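Local structure of RNase NGR3 (Nicotiana glutinosa, 1VD3) at residues A[15-20]-A[36-41]; A[40-45]-A[78-83]; A[159-164]-A[171-176]. The protein probably cleaves RNA as a ribonuclease of the T2 family and is captured here with the nucleotide 2'-UMP in its pocket. All coordinates share one frame; numbering follows the deposited sequence.

In the fold
All three contacts bear on the antiparallel sheet of the RNase T2 fold, where strand 10-16 lies between strands 41-48 and 171-181. Interaction 1 pairs the ends of the first two and shares F40 and S41 with interaction 2; their centres are about 7 Å apart, and L83 packs on Q16 and P18. Interaction 3 is the 160-165/171-181 hairpin, centred about 12 Å from interaction 1, to which it is tied by V176 N and Q15 O, 2.8 Å apart. Its centre lies about 15 Å from that of interaction 2, yet Q175 OE1 meets H43 ND1 at 2.6 Å, so the hairpin reaches H43, one of the residues bonded to 2'-UMP.

Interaction 1: A[15-20]-A[36-41]; sequences QQWPAS and PDEDFS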
loop_
_atom_site.group_PDB
_atom_site.type_symbol
_atom_site.label_atom_id
_atom_site.label_comp_id
_atom_site.label_asym_id
_atom_site.label_seq_id
_atom_site.Cartn_x
_atom_site.Cartn_y
_atom_site.Cartn_z
ATOM N N GLN A 15 0.506 -0.319 1.486
ATOM C CA GLN A 15 -0.731 -0.952 1.076
ATOM C C GLN A 15 -1.858 -0.123 1.663
ATOM O O GLN A 15 -1.662 0.609 2.636
ATOM C CB GLN A 15 -0.818 -2.375 1.628
ATOM C CG GLN A 15 0.253 -3.312 1.095
ATOM C CD GLN A 15 0.122 -4.708 1.663
ATOM O OE1 GLN A 15 -0.784 -5.459 1.295
ATOM N NE2 GLN A 15 1.019 -5.059 2.578
ATOM N N GLN A 16 -3.039 -0.217 1.073
ATOM C CA GLN A 16 -4.148 0.521 1.641
ATOM C C GLN A 16 -5.412 -0.307 1.673
ATOM O O GLN A 16 -5.522 -1.335 0.997
ATOM C CB GLN A 16 -4.392 1.837 0.902
ATOM C CG GLN A 16 -4.951 1.744 -0.488
ATOM C CD GLN A 16 -5.577 3.068 -0.920
ATOM O OE1 GLN A 16 -5.064 4.145 -0.604
ATOM N NE2 GLN A 16 -6.679 2.991 -1.649
ATOM N N TRP A 17 -6.347 0.133 2.505
ATOM C CA TRP A 17 -7.631 -0.534 2.648
ATOM C C TRP A 17 -8.565 0.279 1.770
ATOM O O TRP A 17 -8.949 1.392 2.126
ATOM C CB TRP A 17 -8.089 -0.489 4.108
ATOM C CG TRP A 17 -9.345 -1.267 4.365
ATOM C CD1 TRP A 17 -10.531 -0.779 4.844
ATOM C CD2 TRP A 17 -9.547 -2.671 4.146
ATOM N NE1 TRP A 17 -11.458 -1.791 4.935
ATOM C CE2 TRP A 17 -10.883 -2.962 4.512
ATOM C CE3 TRP A 17 -8.729 -3.710 3.675
ATOM C CZ2 TRP A 17 -11.420 -4.253 4.425
ATOM C CZ3 TRP A 17 -9.264 -4.998 3.589
ATOM C CH2 TRP A 17 -10.600 -5.255 3.963
ATOM N N PRO A 18 -8.938 -0.270 0.602
ATOM C CA PRO A 18 -9.825 0.394 -0.355
ATOM C C PRO A 18 -11.057 1.040 0.260
ATOM O O PRO A 18 -11.392 2.182 -0.058
ATOM C CB PRO A 18 -10.185 -0.731 -1.323
ATOM C CG PRO A 18 -8.963 -1.575 -1.322
ATOM C CD PRO A 18 -8.622 -1.638 0.153
ATOM N N ALA A 19 -11.732 0.310 1.139
ATOM C CA ALA A 19 -12.942 0.817 1.782
ATOM C C ALA A 19 -12.762 2.180 2.441
ATOM O O ALA A 19 -13.653 3.029 2.369
ATOM C CB ALA A 19 -13.450 -0.193 2.809
ATOM N N SER A 20 -11.612 2.389 3.077
ATOM C CA SER A 20 -11.329 3.648 3.764
ATOM C C SER A 20 -10.994 4.802 2.832
ATOM O O SER A 20 -10.908 5.956 3.257
ATOM C CB SER A 20 -10.191 3.451 4.762
ATOM O OG SER A 20 -10.536 2.466 5.719
ATOM N N PRO A 36 -13.396 -3.153 -6.482
ATOM C CA PRO A 36 -12.259 -3.968 -6.047
ATOM C C PRO A 36 -12.609 -4.971 -4.950
ATOM O O PRO A 36 -13.625 -4.832 -4.262
ATOM C CB PRO A 36 -11.252 -2.923 -5.573
ATOM C CG PRO A 36 -12.134 -1.842 -5.035
ATOM C CD PRO A 36 -13.204 -1.742 -6.100
ATOM N N ASP A 37 -11.762 -5.985 -4.805
ATOM C CA ASP A 37 -11.943 -7.010 -3.786
ATOM C C ASP A 37 -11.837 -6.366 -2.412
ATOM O O ASP A 37 -11.185 -5.332 -2.253
ATOM C CB ASP A 37 -10.849 -8.080 -3.887
ATOM C CG ASP A 37 -10.875 -8.831 -5.199
ATOM O OD1 ASP A 37 -11.951 -9.345 -5.567
ATOM O OD2 ASP A 37 -9.814 -8.917 -5.855
ATOM N N GLU A 38 -12.481 -6.976 -1.424
ATOM C CA GLU A 38 -12.410 -6.477 -0.062
ATOM C C GLU A 38 -11.134 -7.081 0.504
ATOM O O GLU A 38 -11.161 -8.085 1.215
ATOM C CB GLU A 38 -13.623 -6.932 0.758
ATOM C CG GLU A 38 -13.514 -6.588 2.242
ATOM C CD GLU A 38 -14.813 -6.803 3.001
ATOM O OE1 GLU A 38 -15.781 -6.059 2.742
ATOM O OE2 GLU A 38 -14.867 -7.714 3.855
ATOM N N ASP A 39 -10.009 -6.468 0.154
ATOM C CA ASP A 39 -8.705 -6.935 0.595
ATOM C C ASP A 39 -7.768 -5.740 0.473
ATOM O O ASP A 39 -8.087 -4.763 -0.214
ATOM C CB ASP A 39 -8.244 -8.081 -0.318
ATOM C CG ASP A 39 -6.947 -8.733 0.142
ATOM O OD1 ASP A 39 -6.489 -8.467 1.274
ATOM O OD2 ASP A 39 -6.389 -9.534 -0.639
ATOM N N PHE A 40 -6.627 -5.802 1.152
ATOM C CA PHE A 40 -5.675 -4.708 1.070
ATOM C C PHE A 40 -5.077 -4.692 -0.323
ATOM O O PHE A 40 -4.768 -5.741 -0.888
ATOM C CB PHE A 40 -4.567 -4.866 2.113
ATOM C CG PHE A 40 -5.022 -4.592 3.514
ATOM C CD1 PHE A 40 -5.688 -5.567 4.248
ATOM C CD2 PHE A 40 -4.829 -3.337 4.085
ATOM C CE1 PHE A 40 -6.158 -5.295 5.529
ATOM C CE2 PHE A 40 -5.295 -3.055 5.361
ATOM C CZ PHE A 40 -5.962 -4.035 6.086
ATOM N N SER A 41 -4.934 -3.493 -0.872
ATOM C CA SER A 41 -4.377 -3.309 -2.200
ATOM C C SER A 41 -3.046 -2.579 -2.092
ATOM O O SER A 41 -2.719 -2.009 -1.055
ATOM C CB SER A 41 -5.332 -2.484 -3.055
ATOM O OG SER A 41 -5.470 -1.183 -2.514
#
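At one end of the central antiparallel sheet of this RNase T2 fold, Q16 and S41 form a hydrogen-bonded pair where strand 10-16 ends and strand 41-48 begins. Both backbone bonds of the pair are made: Q16 N gives to S41 O at 2.8 Å, and S41 N returns to Q16 O at 2.9 Å. A CA-H...O contact from F40 CA also reaches Q16 O. Beyond this pair the backbone bonding between the segments stops, but the chain stays close and side chains carry the contact. W17 has its CG anti to the backbone N (chi1 -175°), which carries the indole alongside residues 38-40. Its CE3 sits over the centre of one face of the F40 ring, 3.5 Å from F40 CE1, although the two planes are inclined at 47° and the pair is neither a parallel stack nor a T. The far corner of the indole, CH2, meets the aliphatic CG of E38 at 3.6 Å. W17 NE1 is bonded to the carbonyl of P206, and the E38 carboxylate to the backbone of F208, so the C-terminal tail closes over this corner. D39 OD2 forms a salt bridge with R120, and D39 OD1 takes a weak bond from F40 N. Q16 belongs to a nucleotide site seen with AMP and GMP in other crystals of this protein. Beside it P18 fits against the returning chain, with P18 CD 3.2 Å from D39 O and P18 CG 3.7 Å from S41 OG.

Interaction 2: A[40-45]-A[78-83]; sequences FSIHGL and KNWPSL. With U2P (phosphoric acid mono-[2-(2,4-dioxo-3,4-dihydro-2H-pyrimidin-1-yl)-4-hydroxy-5-hydroxymethyl-tetrahydro-furan-3-yl] ester), chain B.
I42 and W80 meet where the strand that carries H43 crosses the end of helix 73-79. The carbonyl of N79, in the last turn of that helix, accepts a nearly straight bond from I42 N (2.8 Å, 167°). W80 then leaves helical geometry and lays the face of its indole against I42, whose CG2 stands over the six-membered ring, 3.5 Å from its centroid and 12° off the normal, a CH-pi contact. With I42 CG2 anti to the backbone N, that methyl is the branch over the ring. The indole NE1 makes a weak, bent bond to H43 O at 3.1 Å. I42 O is satisfied by a water at 2.6 Å, which also donates to P81 O and accepts from S41 OG, bridging the two segments.

The H43 imidazole leaves the other way: NE2 donates at 2.9 Å to O3P of the 2'-UMP phosphate, while ND1 is bonded to Q175 OE1. H96, K100 and H101 also bond the nucleotide. H43 and G44 both face V14, forming a classic beta bulge. Thus W80 NE1 holds the backbone of this predicted active-site histidine just weakly, next to the firm I42-N79 bond, while both ring nitrogens are engaged, which should limit rotation of the imidazole against the phosphate.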
loop_
_atom_site.group_PDB
_atom_site.type_symbol
_atom_site.label_atom_id
_atom_site.label_comp_id
_atom_site.label_asym_id
_atom_site.label_seq_id
_atom_site.Cartn_x
_atom_site.Cartn_y
_atom_site.Cartn_z
ATOM N N PHE A 40 -6.627 -5.802 1.152
ATOM C CA PHE A 40 -5.675 -4.708 1.070
ATOM C C PHE A 40 -5.077 -4.692 -0.323
ATOM O O PHE A 40 -4.768 -5.741 -0.888
ATOM C CB PHE A 40 -4.567 -4.866 2.113
ATOM C CG PHE A 40 -5.022 -4.592 3.514
ATOM C CD1 PHE A 40 -5.688 -5.567 4.248
ATOM C CD2 PHE A 40 -4.829 -3.337 4.085
ATOM C CE1 PHE A 40 -6.158 -5.295 5.529
ATOM C CE2 PHE A 40 -5.295 -3.055 5.361
ATOM C CZ PHE A 40 -5.962 -4.035 6.086
ATOM N N SER A 41 -4.934 -3.493 -0.872
ATOM C CA SER A 41 -4.377 -3.309 -2.200
ATOM C C SER A 41 -3.046 -2.579 -2.092
ATOM O O SER A 41 -2.719 -2.009 -1.055
ATOM C CB SER A 41 -5.332 -2.484 -3.055
ATOM O OG SER A 41 -5.470 -1.183 -2.514
ATOM N N ILE A 42 -2.285 -2.591 -3.174
ATOM C CA ILE A 42 -0.990 -1.923 -3.189
ATOM C C ILE A 42 -1.137 -0.446 -3.536
ATOM O O ILE A 42 -1.884 -0.092 -4.447
ATOM C CB ILE A 42 -0.060 -2.564 -4.247
ATOM C CG1 ILE A 42 0.211 -4.027 -3.883
ATOM C CG2 ILE A 42 1.242 -1.764 -4.365
ATOM C CD1 ILE A 42 0.711 -4.863 -5.044
ATOM N N HIS A 43 -0.454 0.419 -2.791
ATOM C CA HIS A 43 -0.455 1.841 -3.132
ATOM C C HIS A 43 0.859 2.005 -3.889
ATOM O O HIS A 43 0.883 2.519 -5.006
ATOM C CB HIS A 43 -0.462 2.751 -1.889
ATOM C CG HIS A 43 -0.274 4.208 -2.204
ATOM N ND1 HIS A 43 -0.720 5.214 -1.373
ATOM C CD2 HIS A 43 0.322 4.829 -3.253
ATOM C CE1 HIS A 43 -0.408 6.389 -1.895
ATOM N NE2 HIS A 43 0.225 6.182 -3.036
ATOM N N GLY A 44 1.953 1.552 -3.278
ATOM C CA GLY A 44 3.243 1.655 -3.943
ATOM C C GLY A 44 4.427 1.086 -3.185
ATOM O O GLY A 44 4.321 0.743 -2.013
ATOM N N LEU A 45 5.553 0.966 -3.881
ATOM C CA LEU A 45 6.806 0.469 -3.305
ATOM C C LEU A 45 7.743 1.667 -3.476
ATOM O O LEU A 45 8.130 2.001 -4.598
ATOM C CB LEU A 45 7.309 -0.736 -4.104
ATOM C CG LEU A 45 8.616 -1.396 -3.657
ATOM C CD1 LEU A 45 8.530 -1.813 -2.194
ATOM C CD2 LEU A 45 8.889 -2.600 -4.549
ATOM N N LYS A 78 -6.574 -5.908 -10.019
ATOM C CA LYS A 78 -7.251 -6.335 -8.800
ATOM C C LYS A 78 -6.474 -6.108 -7.507
ATOM O O LYS A 78 -7.077 -5.934 -6.452
ATOM C CB LYS A 78 -7.642 -7.811 -8.901
ATOM C CG LYS A 78 -8.776 -8.079 -9.881
ATOM C CD LYS A 78 -9.359 -9.466 -9.686
ATOM C CE LYS A 78 -10.531 -9.711 -10.629
ATOM N NZ LYS A 78 -11.180 -11.033 -10.381
ATOM N N ASN A 79 -5.147 -6.110 -7.580
ATOM C CA ASN A 79 -4.337 -5.924 -6.379
ATOM C C ASN A 79 -3.664 -4.561 -6.277
ATOM O O ASN A 79 -3.075 -4.234 -5.242
ATOM C CB ASN A 79 -3.265 -7.016 -6.281
ATOM C CG ASN A 79 -3.858 -8.405 -6.130
ATOM O OD1 ASN A 79 -4.842 -8.601 -5.417
ATOM N ND2 ASN A 79 -3.249 -9.379 -6.792
ATOM N N TRP A 80 -3.754 -3.774 -7.347
ATOM C CA TRP A 80 -3.150 -2.444 -7.381
ATOM C C TRP A 80 -4.053 -1.507 -8.181
ATOM O O TRP A 80 -3.604 -0.814 -9.100
ATOM C CB TRP A 80 -1.779 -2.520 -8.050
ATOM C CG TRP A 80 -0.891 -1.346 -7.775
ATOM C CD1 TRP A 80 -1.277 -0.070 -7.469
ATOM C CD2 TRP A 80 0.540 -1.341 -7.796
ATOM N NE1 TRP A 80 -0.167 0.729 -7.294
ATOM C CE2 TRP A 80 0.958 -0.027 -7.492
ATOM C CE3 TRP A 80 1.510 -2.322 -8.044
ATOM C CZ2 TRP A 80 2.311 0.333 -7.430
ATOM C CZ3 TRP A 80 2.856 -1.964 -7.984
ATOM C CH2 TRP A 80 3.241 -0.645 -7.679
ATOM N N PRO A 81 -5.344 -1.462 -7.833
ATOM C CA PRO A 81 -6.292 -0.605 -8.543
ATOM C C PRO A 81 -6.144 0.881 -8.250
ATOM O O PRO A 81 -5.547 1.277 -7.248
ATOM C CB PRO A 81 -7.632 -1.129 -8.055
ATOM C CG PRO A 81 -7.337 -1.405 -6.610
ATOM C CD PRO A 81 -5.998 -2.118 -6.684
ATOM N N SER A 82 -6.676 1.701 -9.149
ATOM C CA SER A 82 -6.680 3.140 -8.944
ATOM C C SER A 82 -8.112 3.451 -8.531
ATOM O O SER A 82 -9.053 3.065 -9.219
ATOM C CB SER A 82 -6.353 3.893 -10.231
ATOM O OG SER A 82 -6.537 5.283 -10.032
ATOM N N LEU A 83 -8.282 4.131 -7.404
ATOM C CA LEU A 83 -9.615 4.470 -6.927
ATOM C C LEU A 83 -9.938 5.931 -7.207
ATOM O O LEU A 83 -10.970 6.442 -6.779
ATOM C CB LEU A 83 -9.722 4.196 -5.427
ATOM C CG LEU A 83 -9.450 2.751 -5.000
ATOM C CD1 LEU A 83 -9.623 2.621 -3.487
ATOM C CD2 LEU A 83 -10.392 1.816 -5.733
HETATM O "O5'" U2P B . 0.124 11.542 1.422
HETATM C "C5'" U2P B . 1.472 11.845 0.986
HETATM C "C4'" U2P B . 1.663 11.400 -0.471
HETATM O "O4'" U2P B . 3.076 11.697 -0.898
HETATM C "C1'" U2P B . 3.906 10.503 -1.340
HETATM N N1 U2P B . 5.123 10.160 -0.482
HETATM C C6 U2P B . 4.924 10.330 0.867
HETATM C C5 U2P B . 5.841 9.843 1.835
HETATM C C4 U2P B . 7.070 9.172 1.355
HETATM O O4 U2P B . 7.864 8.633 2.119
HETATM N N3 U2P B . 7.271 9.188 -0.062
HETATM C C2 U2P B . 6.362 9.681 -1.029
HETATM O O2 U2P B . 6.657 9.674 -2.206
HETATM C "C2'" U2P B . 2.776 9.489 -1.618
HETATM O "O2'" U2P B . 2.198 9.646 -2.948
HETATM P P U2P B . 2.793 9.139 -4.313
HETATM O O1P U2P B . 2.403 9.396 -5.675
HETATM O O2P U2P B . 4.272 8.972 -4.162
HETATM O O3P U2P B . 2.329 7.762 -4.293
HETATM C "C3'" U2P B . 1.670 9.859 -0.615
HETATM O "O3'" U2P B . 0.381 9.394 -1.160
HETATM O O HOH W 1 -6.210 -6.405 -3.253
HETATM O O HOH W 2 -4.357 0.644 -4.959
#

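Interaction 3: A[159-164]-A[171-176]; sequences PYIECN and HQIYQV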
loop_
_atom_site.group_PDB
_atom_site.type_symbol
_atom_site.label_atom_id
_atom_site.label_comp_id
_atom_site.label_asym_id
_atom_site.label_seq_id
_atom_site.Cartn_x
_atom_site.Cartn_y
_atom_site.Cartn_z
ATOM N N PRO A 159 4.373 -2.962 11.639
ATOM C CA PRO A 159 3.933 -2.050 10.584
ATOM C C PRO A 159 3.659 -0.673 11.172
ATOM O O PRO A 159 3.610 -0.508 12.394
ATOM C CB PRO A 159 2.647 -2.700 10.100
ATOM C CG PRO A 159 2.058 -3.194 11.384
ATOM C CD PRO A 159 3.261 -3.834 12.066
ATOM N N TYR A 160 3.506 0.310 10.295
ATOM C CA TYR A 160 3.164 1.666 10.703
ATOM C C TYR A 160 1.766 1.831 10.125
ATOM O O TYR A 160 1.551 1.556 8.944
ATOM C CB TYR A 160 4.101 2.691 10.073
ATOM C CG TYR A 160 3.583 4.111 10.168
ATOM C CD1 TYR A 160 3.699 4.846 11.347
ATOM C CD2 TYR A 160 2.956 4.712 9.077
ATOM C CE1 TYR A 160 3.204 6.150 11.434
ATOM C CE2 TYR A 160 2.458 6.008 9.153
ATOM C CZ TYR A 160 2.587 6.722 10.330
ATOM O OH TYR A 160 2.111 8.006 10.389
ATOM N N ILE A 161 0.817 2.264 10.948
ATOM C CA ILE A 161 -0.554 2.427 10.484
ATOM C C ILE A 161 -0.931 3.882 10.268
ATOM O O ILE A 161 -0.751 4.720 11.152
ATOM C CB ILE A 161 -1.575 1.839 11.491
ATOM C CG1 ILE A 161 -1.225 0.386 11.828
ATOM C CG2 ILE A 161 -2.976 1.934 10.917
ATOM C CD1 ILE A 161 -1.275 -0.560 10.650
ATOM N N GLU A 162 -1.456 4.177 9.086
ATOM C CA GLU A 162 -1.906 5.518 8.768
ATOM C C GLU A 162 -3.423 5.457 8.795
ATOM O O GLU A 162 -4.019 4.561 8.199
ATOM C CB GLU A 162 -1.446 5.934 7.372
ATOM C CG GLU A 162 -1.862 7.347 7.008
ATOM C CD GLU A 162 -1.474 7.712 5.598
ATOM O OE1 GLU A 162 -0.709 6.945 4.976
ATOM O OE2 GLU A 162 -1.927 8.770 5.116
ATOM N N CYS A 163 -4.042 6.399 9.497
ATOM C CA CYS A 163 -5.497 6.437 9.598
ATOM C C CYS A 163 -6.057 7.716 9.010
ATOM O O CYS A 163 -5.388 8.746 8.993
ATOM C CB CYS A 163 -5.934 6.363 11.069
ATOM S SG CYS A 163 -5.475 4.818 11.902
ATOM N N ASN A 164 -7.285 7.638 8.509
ATOM C CA ASN A 164 -7.970 8.816 8.004
ATOM C C ASN A 164 -9.358 8.775 8.641
ATOM O O ASN A 164 -9.604 7.948 9.527
ATOM C CB ASN A 164 -8.027 8.853 6.461
ATOM C CG ASN A 164 -8.868 7.749 5.859
ATOM O OD1 ASN A 164 -9.231 7.816 4.680
ATOM N ND2 ASN A 164 -9.169 6.726 6.642
ATOM N N HIS A 171 -12.442 7.157 12.950
ATOM C CA HIS A 171 -11.040 7.070 12.561
ATOM C C HIS A 171 -10.898 5.628 12.080
ATOM O O HIS A 171 -11.270 4.695 12.789
ATOM C CB HIS A 171 -10.151 7.344 13.770
ATOM C CG HIS A 171 -10.368 8.696 14.369
ATOM N ND1 HIS A 171 -9.776 9.836 13.869
ATOM C CD2 HIS A 171 -11.165 9.102 15.386
ATOM C CE1 HIS A 171 -10.198 10.885 14.552
ATOM N NE2 HIS A 171 -11.042 10.467 15.478
ATOM N N GLN A 172 -10.368 5.451 10.877
ATOM C CA GLN A 172 -10.253 4.124 10.290
ATOM C C GLN A 172 -8.859 3.802 9.774
ATOM O O GLN A 172 -8.095 4.703 9.421
ATOM C CB GLN A 172 -11.246 4.023 9.133
ATOM C CG GLN A 172 -11.046 5.136 8.114
ATOM C CD GLN A 172 -12.145 5.227 7.067
ATOM O OE1 GLN A 172 -12.041 6.005 6.118
ATOM N NE2 GLN A 172 -13.202 4.441 7.235
ATOM N N ILE A 173 -8.531 2.514 9.738
ATOM C CA ILE A 173 -7.241 2.098 9.214
ATOM C C ILE A 173 -7.287 2.455 7.728
ATOM O O ILE A 173 -8.199 2.041 7.011
ATOM C CB ILE A 173 -7.015 0.577 9.400
ATOM C CG1 ILE A 173 -5.698 0.165 8.733
ATOM C CG2 ILE A 173 -8.178 -0.208 8.807
ATOM C CD1 ILE A 173 -5.231 -1.225 9.101
ATOM N N TYR A 174 -6.318 3.245 7.274
ATOM C CA TYR A 174 -6.282 3.677 5.882
ATOM C C TYR A 174 -5.147 3.023 5.107
ATOM O O TYR A 174 -5.380 2.401 4.070
ATOM C CB TYR A 174 -6.166 5.204 5.826
ATOM C CG TYR A 174 -5.970 5.792 4.441
ATOM C CD1 TYR A 174 -6.855 5.505 3.398
ATOM C CD2 TYR A 174 -4.903 6.653 4.180
ATOM C CE1 TYR A 174 -6.676 6.065 2.128
ATOM C CE2 TYR A 174 -4.716 7.215 2.922
ATOM C CZ TYR A 174 -5.600 6.920 1.902
ATOM O OH TYR A 174 -5.400 7.479 0.661
ATOM N N GLN A 175 -3.918 3.167 5.599
ATOM C CA GLN A 175 -2.779 2.552 4.928
ATOM C C GLN A 175 -1.849 1.847 5.906
ATOM O O GLN A 175 -1.772 2.199 7.082
ATOM C CB GLN A 175 -2.012 3.594 4.103
ATOM C CG GLN A 175 -2.824 4.086 2.907
ATOM C CD GLN A 175 -2.024 4.916 1.924
ATOM O OE1 GLN A 175 -2.179 4.771 0.713
ATOM N NE2 GLN A 175 -1.175 5.799 2.437
ATOM N N VAL A 176 -1.158 0.827 5.412
ATOM C CA VAL A 176 -0.236 0.064 6.236
ATOM C C VAL A 176 1.141 0.109 5.603
ATOM O O VAL A 176 1.311 -0.260 4.440
ATOM C CB VAL A 176 -0.679 -1.412 6.360
ATOM C CG1 VAL A 176 0.329 -2.187 7.202
ATOM C CG2 VAL A 176 -2.064 -1.483 6.995
#
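P159 touches V176 through CB and CG1, 3.7 Å apart, just before the two strands begin to pair. Y160 adds a CA-H...O contact from V176 CA to its carbonyl. I161 then faces V176 in a non-hydrogen-bonded pair, the side chains lying side by side with I161 CD1 3.9 Å from V176 CG2; I161 CG2 packs against I173 CG1, and helix 144-155 covers this apolar face.

E162 carries the polar face. Its N donates almost straight to Q175 O (2.8 Å, 177°), and its O takes two donors, Y174 N at 2.8 Å and Q175 N at 3.0 Å. The extended side chain, CG anti to the backbone N (chi1 -178°), runs beside Q175, and Q175 NE2 donates a hydrogen bond to E162 OE1 at 2.8 Å, from above the carboxylate plane. Y177 OH also bonds E162 OE1, while E162 OE2 lies at the edge of the Y174 ring. Q175, whose amide also serves H43, is the second-shell residue, and E162 in turn helps fix that amide. C163, disulfide-bonded to C199, brings its CA to 3.1 Å from Q172 O. N164 closes the pairing through both its N and its O to Q172.

With Y174 and Q175 both opposite E162, this is a classic beta bulge in an antiparallel beta hairpin, at which the register shifts by one residue.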